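Local structure of probable thiosulfate sulfurtransferase (Thermus thermophilus, 2EG4) at residues R119-A129 and R212-W221; H28-L36 and R74-L82. The protein probably transfers sulfur from thiosulfate to cyanide, and binds a zinc ion. All blocks are in the same frame, centred on the assembly; numbering follows the deposited sequence.

Interaction 1. Residues R119-A129 and R212-W221; sequences RDWLLTADEAA and RNYLGSMHEW. With ZN (zinc ion), chain C.
Leu-122 and Asn-213 form a single parallel beta bridge: Asn-213 N donates to Trp-121 O at 2.9 Å, and Asn-213 O accepts from Leu-123 N. The matching of Trp-121, Leu-122 and Leu-123 with Arg-212, Asn-213 and Tyr-214 confirms the direction. The chain then turns into helix 125-129, whose short axis crosses that of 217-221 at -103°. A capping box starts this helix, with Glu-127 N bonded to Thr-124 OG1 and Thr-124 N to Glu-127 OE1.

The same carboxylate links two arginines. Arg-212 bends at chi3 (63°), which brings NH2 to Leu-122 O at 2.7 Å, a bond lying close to both the guanidinium and the carbonyl plane. Arg-212 NH2 also forms a salt bridge to Glu-127 OE1 at 3.0 Å. Glu-127 OE2 forms a second salt bridge, to Arg-119 NH2, though its hydrogen bond is weak; the glutamate probably offsets the charges of both arginines.

Tyr-214 is sandwiched: Ala-128 CB makes a CH-pi contact with one face, 4.1 Å from the ring centroid, while Ser-217 N lies over the centre of the opposite face. Its OH donates to Glu-220 OE1 at 2.8 Å, and a water that accepts from Ala-125 N donates to the same oxygen. A second water joins Leu-123 O to Gly-216 N.

Strand 210-213 is an edge strand of a four-stranded parallel sheet, and residues 121-123 add a single bridge at that edge, in the second rhodanese-like domain; beyond the sheet, His-219 ND1 binds zinc at 2.1 Å.

Interaction 2. Residues H28-L36 and R74-L82; sequences HLDLSAPKL and RLCRTAFFL. With SO4 (sulfate ion), chain F.
In the first rhodanese-like domain, an alpha/beta fold around a parallel sheet, the irregular chain from Leu-29 to Leu-36 lies across helix 73-84 and touches it at Arg-74, Arg-77, Thr-78, Phe-81 and Leu-82. An Asx turn shapes its middle: Asp-30 OD1 accepts from both Ser-32 N and Ser-32 OG, the hydroxyl meeting the syn lone pair.

Polar side chains of the helix hold this loop by its backbone. Leu-31 N donates to Thr-78 OG1 at 2.9 Å, nearly straight at 169°. That hydroxyl in turn donates to Arg-74 O, which Thr-78 N reaches from the other face of the carbonyl plane, so the threonine oxygen relays between loop and helix. With CG anti to the backbone N (chi1 -162°) and the chain extended to NE, Arg-77 spans the gap and grips Pro-34 O end-on: NH2 and NH1 both donate to it, each at 2.7 Å. Arg-77 NH1 also bonds to Leu-31 O at 2.8 Å, with that oxygen close to the guanidinium plane. Two carbonyls of the loop are thereby tied to one flat group, whose NE donates to Ser-193 O of the second rhodanese-like domain.

Phe-81 leans its rim on this group, placing CE2 3.3 Å above the Arg-77 guanidinium plane and offset from its centre. Apolar contacts run along the helix: Leu-31 CD1 meets Phe-81 CB, and farther on Leu-29 and Leu-82 reach toward each other tip to tip, 3.9 Å between CD2 of the former and CD1 of the latter. At the far end of the Phe-81 ring, Leu-36 CD2 approaches the edge in plane, 3.6 Å from Phe-81 CE1.

Interactions 1 and 2 belong to different rhodanese-like domains, yet they touch, with centres about 15 Å apart, and so form part of the interface between the domains. Phe-80 of helix 73-84 brings CZ to 3.5 Å from Asn-213 CB and 3.6 Å from Trp-121 O, so its ring end packs beside the bridge of interaction 1, against one side-chain carbon and one backbone oxygen. Leu-36 of the loop packs on Leu-215. The loop also approaches the metal: Lys-35 CD lies 3.6 Å from His-219 CG, and the nearest atom of that lysine side chain is about 5 Å from the zinc. Cys-151, Cys-152 and His-192 complete the zinc site with His-219, so a loop of the first domain borders a metal held by the second.

Interaction 1. Residues R119-A129 and R212-W221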
loop_
_atom_site.group_PDB
_atom_site.type_symbol
_atom_site.label_atom_id
_atom_site.label_comp_id
_atom_site.label_asym_id
_atom_site.label_seq_id
_atom_site.Cartn_x
_atom_site.Cartn_y
_atom_site.Cartn_z
ATOM N N ARG A 119 -2.608 7.269 11.330
ATOM C CA ARG A 119 -2.081 8.424 10.611
ATOM C C ARG A 119 -0.576 8.373 10.454
ATOM O O ARG A 119 -0.030 8.929 9.504
ATOM C CB ARG A 119 -2.462 9.746 11.306
ATOM C CG ARG A 119 -3.867 10.247 10.999
ATOM C CD ARG A 119 -4.039 10.605 9.520
ATOM N NE ARG A 119 -3.221 11.747 9.104
ATOM C CZ ARG A 119 -3.444 13.011 9.457
ATOM N NH1 ARG A 119 -4.470 13.318 10.241
ATOM N NH2 ARG A 119 -2.633 13.969 9.031
ATOM N N ASP A 120 0.094 7.700 11.386
ATOM C CA ASP A 120 1.550 7.600 11.331
ATOM C C ASP A 120 2.067 6.865 10.092
ATOM O O ASP A 120 3.216 7.048 9.675
ATOM C CB ASP A 120 2.101 6.940 12.617
ATOM C CG ASP A 120 1.392 5.645 12.985
ATOM O OD1 ASP A 120 0.176 5.693 13.286
ATOM O OD2 ASP A 120 2.050 4.576 12.992
ATOM N N TRP A 121 1.222 6.031 9.499
ATOM C CA TRP A 121 1.611 5.286 8.299
ATOM C C TRP A 121 1.478 6.115 7.026
ATOM O O TRP A 121 2.041 5.801 5.981
ATOM C CB TRP A 121 0.685 4.082 8.134
ATOM C CG TRP A 121 1.087 2.865 8.892
ATOM C CD1 TRP A 121 1.774 2.817 10.072
ATOM C CD2 TRP A 121 0.836 1.505 8.508
ATOM N NE1 TRP A 121 1.973 1.499 10.446
ATOM C CE2 TRP A 121 1.408 0.678 9.503
ATOM C CE3 TRP A 121 0.181 0.907 7.418
ATOM C CZ2 TRP A 121 1.349 -0.724 9.441
ATOM C CZ3 TRP A 121 0.117 -0.478 7.350
ATOM C CH2 TRP A 121 0.702 -1.284 8.361
ATOM N N LEU A 122 0.713 7.183 7.132
ATOM C CA LEU A 122 0.373 7.993 5.984
ATOM C C LEU A 122 0.979 9.378 5.848
ATOM O O LEU A 122 1.364 9.994 6.827
ATOM C CB LEU A 122 -1.153 8.150 6.008
ATOM C CG LEU A 122 -1.909 9.040 5.030
ATOM C CD1 LEU A 122 -1.954 8.362 3.679
ATOM C CD2 LEU A 122 -3.329 9.293 5.566
ATOM N N LEU A 123 1.048 9.833 4.605
ATOM C CA LEU A 123 1.415 11.206 4.280
ATOM C C LEU A 123 0.243 11.796 3.466
ATOM O O LEU A 123 -0.178 11.227 2.461
ATOM C CB LEU A 123 2.643 11.286 3.378
ATOM C CG LEU A 123 3.999 11.041 4.012
ATOM C CD1 LEU A 123 5.047 11.139 2.914
ATOM C CD2 LEU A 123 4.257 12.055 5.118
ATOM N N THR A 124 -0.273 12.940 3.893
ATOM C CA THR A 124 -1.302 13.622 3.127
ATOM C C THR A 124 -0.453 14.499 2.197
ATOM O O THR A 124 0.771 14.578 2.387
ATOM C CB THR A 124 -2.136 14.563 4.006
ATOM O OG1 THR A 124 -1.248 15.463 4.679
ATOM C CG2 THR A 124 -2.944 13.780 5.047
ATOM N N ALA A 125 -1.082 15.171 1.237
ATOM C CA ALA A 125 -0.358 16.037 0.298
ATOM C C ALA A 125 0.391 17.107 1.058
ATOM O O ALA A 125 1.547 17.400 0.762
ATOM C CB ALA A 125 -1.308 16.699 -0.680
ATOM N N ASP A 126 -0.274 17.704 2.034
ATOM C CA ASP A 126 0.383 18.741 2.825
ATOM C C ASP A 126 1.610 18.226 3.562
ATOM O O ASP A 126 2.639 18.917 3.659
ATOM C CB ASP A 126 -0.611 19.332 3.812
ATOM C CG ASP A 126 -1.331 20.513 3.238
ATOM O OD1 ASP A 126 -0.918 21.653 3.554
ATOM O OD2 ASP A 126 -2.279 20.300 2.450
ATOM N N GLU A 127 1.521 17.002 4.074
ATOM C CA GLU A 127 2.642 16.428 4.799
ATOM C C GLU A 127 3.752 16.068 3.817
ATOM O O GLU A 127 4.930 16.251 4.111
ATOM C CB GLU A 127 2.188 15.199 5.592
ATOM C CG GLU A 127 1.272 15.584 6.762
ATOM C CD GLU A 127 0.463 14.421 7.303
ATOM O OE1 GLU A 127 0.377 13.379 6.616
ATOM O OE2 GLU A 127 -0.104 14.565 8.402
ATOM N N ALA A 128 3.376 15.585 2.639
ATOM C CA ALA A 128 4.377 15.230 1.639
ATOM C C ALA A 128 5.126 16.483 1.186
ATOM O O ALA A 128 6.353 16.454 1.034
ATOM C CB ALA A 128 3.718 14.550 0.440
ATOM N N ALA A 129 4.383 17.572 0.994
ATOM C CA ALA A 129 4.940 18.848 0.541
ATOM C C ALA A 129 5.999 19.411 1.480
ATOM O O ALA A 129 6.871 20.171 1.060
ATOM C CB ALA A 129 3.826 19.862 0.397
ATOM N N ARG A 212 6.735 6.429 5.384
ATOM C CA ARG A 212 5.329 6.848 5.427
ATOM C C ARG A 212 4.920 6.960 3.971
ATOM O O ARG A 212 5.671 7.486 3.152
ATOM C CB ARG A 212 5.180 8.213 6.090
ATOM C CG ARG A 212 5.566 8.261 7.549
ATOM C CD ARG A 212 5.546 9.712 8.004
ATOM N NE ARG A 212 4.208 10.282 7.898
ATOM C CZ ARG A 212 3.922 11.563 8.115
ATOM N NH1 ARG A 212 4.883 12.414 8.449
ATOM N NH2 ARG A 212 2.670 11.991 8.007
ATOM N N ASN A 213 3.714 6.495 3.658
ATOM C CA ASN A 213 3.216 6.430 2.285
ATOM C C ASN A 213 2.281 7.565 1.900
ATOM O O ASN A 213 1.259 7.760 2.544
ATOM C CB ASN A 213 2.482 5.073 2.129
ATOM C CG ASN A 213 2.168 4.691 0.671
ATOM O OD1 ASN A 213 1.299 3.826 0.409
ATOM N ND2 ASN A 213 2.871 5.270 -0.257
ATOM N N TYR A 214 2.635 8.293 0.843
ATOM C CA TYR A 214 1.807 9.390 0.339
ATOM C C TYR A 214 0.792 8.710 -0.560
ATOM O O TYR A 214 0.974 8.608 -1.772
ATOM C CB TYR A 214 2.632 10.400 -0.476
ATOM C CG TYR A 214 1.781 11.489 -1.117
ATOM C CD1 TYR A 214 0.528 11.818 -0.603
ATOM C CD2 TYR A 214 2.218 12.158 -2.255
ATOM C CE1 TYR A 214 -0.277 12.782 -1.227
ATOM C CE2 TYR A 214 1.440 13.117 -2.873
ATOM C CZ TYR A 214 0.182 13.420 -2.355
ATOM O OH TYR A 214 -0.605 14.340 -2.994
ATOM N N LEU A 215 -0.298 8.266 0.062
ATOM C CA LEU A 215 -1.337 7.539 -0.649
ATOM C C LEU A 215 -1.951 8.307 -1.819
ATOM O O LEU A 215 -2.178 7.725 -2.876
ATOM C CB LEU A 215 -2.399 7.095 0.356
ATOM C CG LEU A 215 -3.497 6.178 -0.160
ATOM C CD1 LEU A 215 -2.900 4.922 -0.817
ATOM C CD2 LEU A 215 -4.390 5.825 1.005
ATOM N N GLY A 216 -2.206 9.608 -1.652
ATOM C CA GLY A 216 -2.766 10.383 -2.758
ATOM C C GLY A 216 -1.840 10.366 -3.952
ATOM O O GLY A 216 -2.256 10.295 -5.141
ATOM N N SER A 217 -0.552 10.429 -3.637
ATOM C CA SER A 217 0.514 10.395 -4.630
ATOM C C SER A 217 0.370 11.419 -5.749
ATOM O O SER A 217 -0.328 12.424 -5.599
ATOM C CB SER A 217 0.655 8.992 -5.230
ATOM O OG SER A 217 1.497 8.182 -4.423
ATOM N N MET A 218 1.055 11.171 -6.864
ATOM C CA MET A 218 1.051 12.102 -8.003
ATOM C C MET A 218 -0.331 12.408 -8.606
ATOM O O MET A 218 -0.580 13.525 -9.072
ATOM C CB MET A 218 2.007 11.581 -9.090
ATOM C CG MET A 218 2.772 12.666 -9.836
ATOM S SD MET A 218 3.841 13.713 -8.759
ATOM C CE MET A 218 3.758 15.208 -9.708
ATOM N N HIS A 219 -1.238 11.438 -8.605
ATOM C CA HIS A 219 -2.566 11.720 -9.138
ATOM C C HIS A 219 -3.208 12.847 -8.324
ATOM O O HIS A 219 -3.663 13.849 -8.885
ATOM C CB HIS A 219 -3.457 10.466 -9.105
ATOM C CG HIS A 219 -4.768 10.648 -9.803
ATOM N ND1 HIS A 219 -4.931 10.418 -11.153
ATOM C CD2 HIS A 219 -5.969 11.081 -9.348
ATOM C CE1 HIS A 219 -6.175 10.701 -11.500
ATOM N NE2 HIS A 219 -6.824 11.106 -10.425
ATOM N N GLU A 220 -3.224 12.713 -6.999
ATOM C CA GLU A 220 -3.827 13.757 -6.186
ATOM C C GLU A 220 -3.063 15.063 -6.320
ATOM O O GLU A 220 -3.657 16.120 -6.472
ATOM C CB GLU A 220 -3.852 13.367 -4.719
ATOM C CG GLU A 220 -4.422 14.478 -3.867
ATOM C CD GLU A 220 -4.292 14.209 -2.403
ATOM O OE1 GLU A 220 -3.199 13.766 -1.970
ATOM O OE2 GLU A 220 -5.276 14.459 -1.670
ATOM N N TRP A 221 -1.737 14.975 -6.287
ATOM C CA TRP A 221 -0.890 16.163 -6.365
ATOM C C TRP A 221 -1.236 17.008 -7.584
ATOM O O TRP A 221 -1.347 18.231 -7.491
ATOM C CB TRP A 221 0.594 15.747 -6.383
ATOM C CG TRP A 221 1.577 16.907 -6.257
ATOM C CD1 TRP A 221 2.108 17.661 -7.270
ATOM C CD2 TRP A 221 2.139 17.424 -5.038
ATOM N NE1 TRP A 221 2.970 18.620 -6.754
ATOM C CE2 TRP A 221 3.003 18.496 -5.390
ATOM C CE3 TRP A 221 1.997 17.088 -3.689
ATOM C CZ2 TRP A 221 3.721 19.230 -4.430
ATOM C CZ3 TRP A 221 2.711 17.811 -2.732
ATOM C CH2 TRP A 221 3.565 18.871 -3.110
HETATM ZN ZN ZN C . -3.533 9.830 -12.655
HETATM O O HOH W 1 -2.498 10.849 0.930
HETATM O O HOH W 2 -3.357 13.570 0.677
#

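Interaction 2. Residues H28-L36 and R74-L82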
loop_
_atom_site.group_PDB
_atom_site.type_symbol
_atom_site.label_atom_id
_atom_site.label_comp_id
_atom_site.label_asym_id
_atom_site.label_seq_id
_atom_site.Cartn_x
_atom_site.Cartn_y
_atom_site.Cartn_z
ATOM N N HIS A 28 -11.487 -12.700 -0.588
ATOM C CA HIS A 28 -10.878 -12.094 -1.766
ATOM C C HIS A 28 -10.942 -10.593 -1.593
ATOM O O HIS A 28 -12.013 -10.050 -1.312
ATOM C CB HIS A 28 -11.651 -12.411 -3.031
ATOM C CG HIS A 28 -11.077 -11.749 -4.244
ATOM N ND1 HIS A 28 -11.712 -10.718 -4.909
ATOM C CD2 HIS A 28 -9.882 -11.917 -4.860
ATOM C CE1 HIS A 28 -10.934 -10.284 -5.887
ATOM N NE2 HIS A 28 -9.818 -10.994 -5.877
ATOM N N LEU A 29 -9.811 -9.911 -1.780
ATOM C CA LEU A 29 -9.802 -8.446 -1.695
ATOM C C LEU A 29 -8.625 -7.852 -2.478
ATOM O O LEU A 29 -7.478 -8.211 -2.221
ATOM C CB LEU A 29 -9.682 -7.971 -0.250
ATOM C CG LEU A 29 -9.725 -6.433 -0.116
ATOM C CD1 LEU A 29 -11.082 -5.872 -0.583
ATOM C CD2 LEU A 29 -9.441 -6.056 1.338
ATOM N N ASP A 30 -8.930 -6.949 -3.414
ATOM C CA ASP A 30 -7.886 -6.234 -4.174
ATOM C C ASP A 30 -8.251 -4.744 -4.157
ATOM O O ASP A 30 -9.234 -4.320 -4.793
ATOM C CB ASP A 30 -7.797 -6.727 -5.613
ATOM C CG ASP A 30 -6.733 -5.971 -6.418
ATOM O OD1 ASP A 30 -6.367 -4.847 -6.014
ATOM O OD2 ASP A 30 -6.272 -6.482 -7.450
ATOM N N LEU A 31 -7.501 -3.947 -3.392
ATOM C CA LEU A 31 -7.789 -2.522 -3.291
ATOM C C LEU A 31 -6.935 -1.633 -4.182
ATOM O O LEU A 31 -6.646 -0.495 -3.808
ATOM C CB LEU A 31 -7.661 -2.050 -1.838
ATOM C CG LEU A 31 -8.717 -2.644 -0.909
ATOM C CD1 LEU A 31 -8.498 -2.217 0.538
ATOM C CD2 LEU A 31 -10.109 -2.236 -1.447
ATOM N N SER A 32 -6.548 -2.142 -5.353
ATOM C CA SER A 32 -5.741 -1.343 -6.295
ATOM C C SER A 32 -6.509 -0.173 -6.921
ATOM O O SER A 32 -5.924 0.847 -7.323
ATOM C CB SER A 32 -5.251 -2.218 -7.462
ATOM O OG SER A 32 -4.430 -3.289 -7.057
ATOM N N ALA A 33 -7.820 -0.316 -7.022
ATOM C CA ALA A 33 -8.642 0.672 -7.723
ATOM C C ALA A 33 -8.935 2.072 -7.186
ATOM O O ALA A 33 -8.782 3.061 -7.906
ATOM C CB ALA A 33 -9.954 0.016 -8.115
ATOM N N PRO A 34 -9.398 2.177 -5.937
ATOM C CA PRO A 34 -9.720 3.482 -5.363
ATOM C C PRO A 34 -8.587 4.497 -5.309
ATOM O O PRO A 34 -7.583 4.253 -4.656
ATOM C CB PRO A 34 -10.203 3.135 -3.946
ATOM C CG PRO A 34 -10.630 1.712 -4.046
ATOM C CD PRO A 34 -9.597 1.104 -4.947
ATOM N N LYS A 35 -8.756 5.612 -6.011
ATOM C CA LYS A 35 -7.791 6.711 -5.971
ATOM C C LYS A 35 -8.367 7.651 -4.906
ATOM O O LYS A 35 -9.537 8.036 -4.959
ATOM C CB LYS A 35 -7.692 7.413 -7.329
ATOM C CG LYS A 35 -6.704 6.723 -8.284
ATOM C CD LYS A 35 -6.505 7.520 -9.564
ATOM C CE LYS A 35 -7.668 7.347 -10.509
ATOM N NZ LYS A 35 -7.634 5.986 -11.116
ATOM N N LEU A 36 -7.543 8.018 -3.934
ATOM C CA LEU A 36 -7.987 8.857 -2.831
ATOM C C LEU A 36 -7.588 10.319 -2.864
ATOM O O LEU A 36 -6.542 10.679 -3.415
ATOM C CB LEU A 36 -7.484 8.269 -1.515
ATOM C CG LEU A 36 -8.210 7.043 -0.955
ATOM C CD1 LEU A 36 -8.266 5.932 -1.973
ATOM C CD2 LEU A 36 -7.487 6.581 0.270
ATOM N N ARG A 74 -0.412 -4.867 -5.923
ATOM C CA ARG A 74 -1.796 -5.023 -5.449
ATOM C C ARG A 74 -1.796 -5.590 -4.021
ATOM O O ARG A 74 -2.594 -5.174 -3.195
ATOM C CB ARG A 74 -2.644 -5.890 -6.399
ATOM C CG ARG A 74 -2.250 -7.331 -6.457
ATOM C CD ARG A 74 -2.896 -8.049 -7.654
ATOM N NE ARG A 74 -2.272 -9.354 -7.792
ATOM C CZ ARG A 74 -2.030 -9.985 -8.934
ATOM N NH1 ARG A 74 -2.352 -9.432 -10.102
ATOM N NH2 ARG A 74 -1.479 -11.194 -8.901
ATOM N N LEU A 75 -0.878 -6.505 -3.714
ATOM C CA LEU A 75 -0.789 -7.036 -2.359
ATOM C C LEU A 75 -0.409 -5.943 -1.355
ATOM O O LEU A 75 -1.046 -5.792 -0.332
ATOM C CB LEU A 75 0.256 -8.165 -2.304
ATOM C CG LEU A 75 0.682 -8.633 -0.908
ATOM C CD1 LEU A 75 -0.502 -9.309 -0.202
ATOM C CD2 LEU A 75 1.853 -9.614 -1.032
ATOM N N CYS A 76 0.614 -5.159 -1.667
ATOM C CA CYS A 76 1.047 -4.137 -0.728
ATOM C C CYS A 76 0.085 -2.960 -0.591
ATOM O O CYS A 76 -0.091 -2.447 0.504
ATOM C CB CYS A 76 2.443 -3.679 -1.108
ATOM S SG CYS A 76 3.672 -5.000 -0.949
ATOM N N ARG A 77 -0.577 -2.553 -1.663
ATOM C CA ARG A 77 -1.506 -1.430 -1.486
ATOM C C ARG A 77 -2.697 -1.911 -0.664
ATOM O O ARG A 77 -3.188 -1.195 0.190
ATOM C CB ARG A 77 -1.992 -0.867 -2.818
ATOM C CG ARG A 77 -2.589 0.551 -2.641
ATOM C CD ARG A 77 -3.263 1.039 -3.935
ATOM N NE ARG A 77 -3.598 2.471 -3.898
ATOM C CZ ARG A 77 -4.825 2.970 -4.032
ATOM N NH1 ARG A 77 -5.877 2.161 -4.205
ATOM N NH2 ARG A 77 -4.999 4.287 -4.043
ATOM N N THR A 78 -3.116 -3.155 -0.888
ATOM C CA THR A 78 -4.227 -3.684 -0.120
ATOM C C THR A 78 -3.798 -3.832 1.346
ATOM O O THR A 78 -4.543 -3.439 2.239
ATOM C CB THR A 78 -4.723 -5.028 -0.716
ATOM O OG1 THR A 78 -5.083 -4.823 -2.100
ATOM C CG2 THR A 78 -5.982 -5.510 0.027
ATOM N N ALA A 79 -2.604 -4.382 1.599
ATOM C CA ALA A 79 -2.130 -4.522 2.975
ATOM C C ALA A 79 -1.983 -3.156 3.631
ATOM O O ALA A 79 -2.225 -3.002 4.832
ATOM C CB ALA A 79 -0.786 -5.269 3.011
ATOM N N PHE A 80 -1.580 -2.180 2.833
ATOM C CA PHE A 80 -1.414 -0.828 3.336
ATOM C C PHE A 80 -2.750 -0.288 3.848
ATOM O O PHE A 80 -2.811 0.287 4.932
ATOM C CB PHE A 80 -0.865 0.103 2.268
ATOM C CG PHE A 80 -0.617 1.496 2.783
ATOM C CD1 PHE A 80 0.429 1.742 3.677
ATOM C CD2 PHE A 80 -1.488 2.533 2.461
ATOM C CE1 PHE A 80 0.596 3.002 4.246
ATOM C CE2 PHE A 80 -1.324 3.804 3.030
ATOM C CZ PHE A 80 -0.286 4.032 3.920
ATOM N N PHE A 81 -3.813 -0.477 3.088
ATOM C CA PHE A 81 -5.120 -0.007 3.555
ATOM C C PHE A 81 -5.549 -0.727 4.836
ATOM O O PHE A 81 -6.057 -0.104 5.768
ATOM C CB PHE A 81 -6.197 -0.246 2.487
ATOM C CG PHE A 81 -6.268 0.821 1.441
ATOM C CD1 PHE A 81 -6.764 2.086 1.758
ATOM C CD2 PHE A 81 -5.890 0.561 0.141
ATOM C CE1 PHE A 81 -6.881 3.073 0.770
ATOM C CE2 PHE A 81 -6.003 1.535 -0.868
ATOM C CZ PHE A 81 -6.505 2.803 -0.545
ATOM N N LEU A 82 -5.386 -2.058 4.885
ATOM C CA LEU A 82 -5.824 -2.768 6.083
ATOM C C LEU A 82 -5.026 -2.338 7.317
ATOM O O LEU A 82 -5.604 -2.158 8.393
ATOM C CB LEU A 82 -5.745 -4.291 5.849
ATOM C CG LEU A 82 -7.045 -4.940 5.327
ATOM C CD1 LEU A 82 -7.623 -4.138 4.191
ATOM C CD2 LEU A 82 -6.795 -6.396 4.889
HETATM S S SO4 F . -14.615 -9.053 -5.485
HETATM O O1 SO4 F . -14.184 -9.548 -6.833
HETATM O O2 SO4 F . -14.044 -7.686 -5.248
HETATM O O3 SO4 F . -16.113 -8.985 -5.436
HETATM O O4 SO4 F . -14.121 -9.991 -4.424
#